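Local coordinates for protein importin subunit beta-1 (PDB 5OWU) that carries proteins into the nucleus as the karyopherin that partners importin alpha, the subunit that binds the classical nuclear localization signal in cargo, at residues Ile272-Met275 with Lys281-Ser284; Met285-Trp290 with Pro327-Leu332. All blocks are in the same frame, centred on the assembly; numbering follows the deposited sequence.

Interaction 1 joins the two helices of HEAT repeat 7 to each other at their connecting bend, whereas interaction 2 joins the second of them to the first helix of HEAT repeat 8. Helix 280-306 takes part in both, using consecutive turns, and the two contact centres lie about 6 Å apart. The chemistry follows the position. At the bend, which is only partly buried, backbone carbonyls and short side chains meet at close backbone spacing. Between the repeats, three buried aliphatic side chains bridge more widely separated backbones. M275 ties the two places together: its backbone belongs to interaction 1, while its side chain lies against residues of interaction 2.

Interaction 1: residues Ile272-Met275 with Lys281-Ser284; sequences IATM and KVAS
T274 and M275 meet V282 and A283 where the helical hairpin of HEAT repeat 7 turns back on itself, helix 260-274 leading within a few residues into helix 280-306. Because the chain has only just reversed, the backbones are very near: M275 CA lies 4.5 Å from A283 CA. A methyl is all that A283 brings to so tight a place, and it points neither squarely at the incoming chain nor away from it. Its CB rests 3.8 Å from M275 O, and T274 O approaches A283 CA at 3.9 Å, so that two successive carbonyl oxygens border the same small residue.

The side-chain part of the contact is a looser meeting of T274 with V282. In V282, CG1 is anti to the backbone N (chi1 -179°), and this is the branch that reaches the flank of T274. V282 meets the threonine at CB, while the hydroxyl is engaged within its own helix. With chi1 at 44°, OG1 sits between the backbone N and the carbonyl carbon and hydrogen bonds to the carbonyl of L270, one turn earlier; a weak bond to T271 O supplements it.

M275 illustrates how one residue can serve two interfaces. Its backbone closes on A283, but its side chain leaves in another direction and runs inward to touch T286 and W290 of the partner helix and L332 of helix 317-332. On the other side of the bend, the first turn of helix 280-306 is steadied by N279, whose OD1 accepts a hydrogen bond from V282 N. V282 also touches I238 and Q241 of helix 238-255. Its methyl CG1 stands 4.2 Å from T274 CB.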
# COMPACT_ATOMS: atom_id res chain seq x y z
N ILE A 272 14.97 -26.11 -1.65
CA ILE A 272 14.68 -26.92 -0.48
C ILE A 272 15.96 -27.24 0.27
O ILE A 272 15.99 -27.23 1.51
CB ILE A 272 13.92 -28.20 -0.88
CG1 ILE A 272 12.49 -27.83 -1.29
CG2 ILE A 272 13.92 -29.21 0.27
CD1 ILE A 272 11.64 -29.01 -1.73
N ALA A 273 17.03 -27.54 -0.46
CA ALA A 273 18.30 -27.87 0.18
C ALA A 273 18.82 -26.69 0.99
O ALA A 273 19.16 -26.85 2.17
CB ALA A 273 19.32 -28.28 -0.88
N THR A 274 18.86 -25.51 0.38
CA THR A 274 19.43 -24.36 1.09
C THR A 274 18.51 -23.80 2.18
O THR A 274 18.99 -23.02 3.01
CB THR A 274 19.80 -23.26 0.10
OG1 THR A 274 18.75 -23.09 -0.86
CG2 THR A 274 21.09 -23.62 -0.62
N MET A 275 17.24 -24.20 2.22
CA MET A 275 16.40 -23.75 3.33
C MET A 275 16.90 -24.26 4.68
O MET A 275 16.47 -23.75 5.72
CB MET A 275 14.95 -24.19 3.14
CG MET A 275 13.98 -23.44 4.02
SD MET A 275 12.26 -23.70 3.59
CE MET A 275 12.18 -22.91 1.99
N LYS A 281 20.75 -15.69 6.56
CA LYS A 281 20.50 -14.91 5.34
C LYS A 281 20.20 -15.82 4.15
O LYS A 281 19.26 -15.58 3.39
CB LYS A 281 21.71 -14.01 5.06
CG LYS A 281 21.71 -13.29 3.70
CD LYS A 281 20.98 -11.96 3.76
CE LYS A 281 21.20 -11.16 2.48
NZ LYS A 281 22.62 -10.73 2.33
N VAL A 282 21.00 -16.88 3.98
CA VAL A 282 20.77 -17.83 2.90
C VAL A 282 19.38 -18.45 3.02
O VAL A 282 18.54 -18.39 2.09
CB VAL A 282 21.86 -18.91 2.91
CG1 VAL A 282 21.66 -19.91 1.76
CG2 VAL A 282 23.25 -18.28 2.83
N ALA A 283 19.11 -19.05 4.19
CA ALA A 283 17.81 -19.64 4.43
C ALA A 283 16.71 -18.64 4.14
O ALA A 283 15.71 -18.97 3.48
CB ALA A 283 17.72 -20.13 5.88
N SER A 284 16.88 -17.39 4.59
CA SER A 284 15.89 -16.36 4.33
C SER A 284 15.64 -16.20 2.83
O SER A 284 14.49 -16.02 2.40
CB SER A 284 16.33 -15.02 4.92
OG SER A 284 16.30 -15.06 6.34

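Interaction 2: residues Met285-Trp290 with Pro327-Leu332; sequences MTVEFW and PNLLNL
The junction between HEAT repeats 7 and 8 is represented here by V287 of helix 280-306, which meets L329 and L332 of helix 317-332. It is a worked example of repeat-to-repeat stacking in a solenoid, in which aliphatic side chains fill the seam between successive helices. Between the two segments the backbones come nearest at V287 and L329, with 7.5 Å from CA to CA, and branched side chains span that gap.

The first bond of V287 points toward helix 317-332, and both of its methyls take part. With CG1 anti to the backbone N (chi1 173°), CG2 lies beside that nitrogen, anti to the carbonyl carbon, and takes the closer part. V287 CG2 lies 3.9 Å from L329 CD2. From L332 CD1 it is 3.4 Å away, tighter than a usual carbon-carbon contact. CG1 adds a looser approach to L329 CD2, at 4.2 Å, so that this single leucine methyl faces the fork of the valine.

The two leucines arrive differently. L332 starts out toward helix 280-306, and its extended chain (chi2 175°) carries CD1 past the valine in the reverse direction. L329 leaves its helix at a slant, and only its end swings in, crossing V287 obliquely.

One turn beyond V287, F289 CD2 lies above one face of the W290 ring, offset toward its rim, and W290 NE1 is hydrogen bonded to T271 OG1. Helix 347-362 closes over the seam, with C354 touching V287 and L329, A351 touching L332 and F358 touching W290, while M285, E288 and F289 pack against helix 238-255.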
# COMPACT_ATOMS: atom_id res chain seq x y z
N MET A 285 16.71 -16.26 2.03
CA MET A 285 16.54 -16.20 0.58
C MET A 285 15.59 -17.28 0.08
O MET A 285 14.66 -17.01 -0.69
CB MET A 285 17.89 -16.35 -0.13
CG MET A 285 18.91 -15.28 0.17
SD MET A 285 20.45 -15.67 -0.68
CE MET A 285 21.64 -14.93 0.44
N THR A 286 15.82 -18.52 0.51
CA THR A 286 14.96 -19.60 0.02
C THR A 286 13.52 -19.38 0.48
O THR A 286 12.56 -19.59 -0.29
CB THR A 286 15.47 -20.97 0.49
OG1 THR A 286 15.24 -21.13 1.89
CG2 THR A 286 16.95 -21.11 0.20
N VAL A 287 13.36 -18.93 1.72
CA VAL A 287 12.02 -18.66 2.24
C VAL A 287 11.31 -17.66 1.35
O VAL A 287 10.16 -17.87 0.94
CB VAL A 287 12.09 -18.18 3.70
CG1 VAL A 287 10.72 -17.74 4.19
CG2 VAL A 287 12.63 -19.29 4.58
N GLU A 288 11.98 -16.55 1.02
CA GLU A 288 11.35 -15.53 0.19
C GLU A 288 10.95 -16.11 -1.16
O GLU A 288 9.90 -15.74 -1.71
CB GLU A 288 12.28 -14.33 0.00
CG GLU A 288 11.74 -13.27 -0.96
CD GLU A 288 10.39 -12.71 -0.52
OE1 GLU A 288 10.08 -12.76 0.69
OE2 GLU A 288 9.64 -12.21 -1.39
N PHE A 289 11.77 -17.00 -1.71
CA PHE A 289 11.39 -17.65 -2.97
C PHE A 289 10.07 -18.41 -2.83
O PHE A 289 9.16 -18.29 -3.68
CB PHE A 289 12.51 -18.59 -3.41
CG PHE A 289 12.25 -19.23 -4.74
CD1 PHE A 289 12.23 -18.46 -5.88
CD2 PHE A 289 12.03 -20.59 -4.84
CE1 PHE A 289 12.00 -19.02 -7.11
CE2 PHE A 289 11.80 -21.16 -6.09
CZ PHE A 289 11.78 -20.37 -7.21
N TRP A 290 9.93 -19.20 -1.77
CA TRP A 290 8.70 -19.98 -1.66
C TRP A 290 7.50 -19.10 -1.31
O TRP A 290 6.38 -19.38 -1.75
CB TRP A 290 8.90 -21.12 -0.66
CG TRP A 290 9.60 -22.25 -1.34
CD1 TRP A 290 10.93 -22.53 -1.31
CD2 TRP A 290 9.00 -23.22 -2.20
NE1 TRP A 290 11.20 -23.63 -2.09
CE2 TRP A 290 10.03 -24.07 -2.65
CE3 TRP A 290 7.69 -23.46 -2.63
CZ2 TRP A 290 9.79 -25.15 -3.49
CZ3 TRP A 290 7.46 -24.52 -3.48
CH2 TRP A 290 8.51 -25.35 -3.90
N PRO A 327 8.57 -28.91 6.61
CA PRO A 327 9.43 -29.24 7.76
C PRO A 327 10.63 -28.32 7.91
O PRO A 327 11.01 -27.98 9.04
CB PRO A 327 9.85 -30.69 7.46
CG PRO A 327 8.72 -31.24 6.63
CD PRO A 327 8.25 -30.09 5.79
N ASN A 328 11.22 -27.88 6.80
CA ASN A 328 12.35 -26.96 6.87
C ASN A 328 11.92 -25.58 7.38
O ASN A 328 12.63 -24.97 8.20
CB ASN A 328 13.02 -26.87 5.51
CG ASN A 328 13.62 -28.20 5.07
OD1 ASN A 328 13.92 -29.07 5.90
ND2 ASN A 328 13.80 -28.38 3.77
N LEU A 329 10.78 -25.07 6.92
CA LEU A 329 10.24 -23.81 7.46
C LEU A 329 10.06 -23.91 8.97
O LEU A 329 10.55 -23.07 9.75
CB LEU A 329 8.90 -23.48 6.80
CG LEU A 329 8.83 -22.95 5.37
CD1 LEU A 329 7.36 -22.82 4.96
CD2 LEU A 329 9.54 -21.61 5.26
N LEU A 330 9.33 -24.95 9.39
CA LEU A 330 9.09 -25.16 10.81
C LEU A 330 10.41 -25.13 11.58
O LEU A 330 10.52 -24.46 12.61
CB LEU A 330 8.35 -26.49 11.02
CG LEU A 330 6.92 -26.47 10.47
CD1 LEU A 330 6.34 -27.88 10.38
CD2 LEU A 330 6.03 -25.58 11.33
N ASN A 331 11.42 -25.82 11.06
CA ASN A 331 12.73 -25.78 11.72
C ASN A 331 13.28 -24.36 11.80
O ASN A 331 13.97 -24.02 12.77
CB ASN A 331 13.72 -26.69 10.98
CG ASN A 331 15.11 -26.63 11.58
OD1 ASN A 331 15.34 -27.12 12.69
ND2 ASN A 331 16.05 -26.03 10.85
N LEU A 332 13.00 -23.53 10.80
CA LEU A 332 13.49 -22.15 10.86
C LEU A 332 12.80 -21.35 11.95
O LEU A 332 13.35 -20.33 12.39
CB LEU A 332 13.29 -21.46 9.51
CG LEU A 332 14.14 -21.97 8.35
CD1 LEU A 332 13.74 -21.26 7.06
CD2 LEU A 332 15.63 -21.78 8.62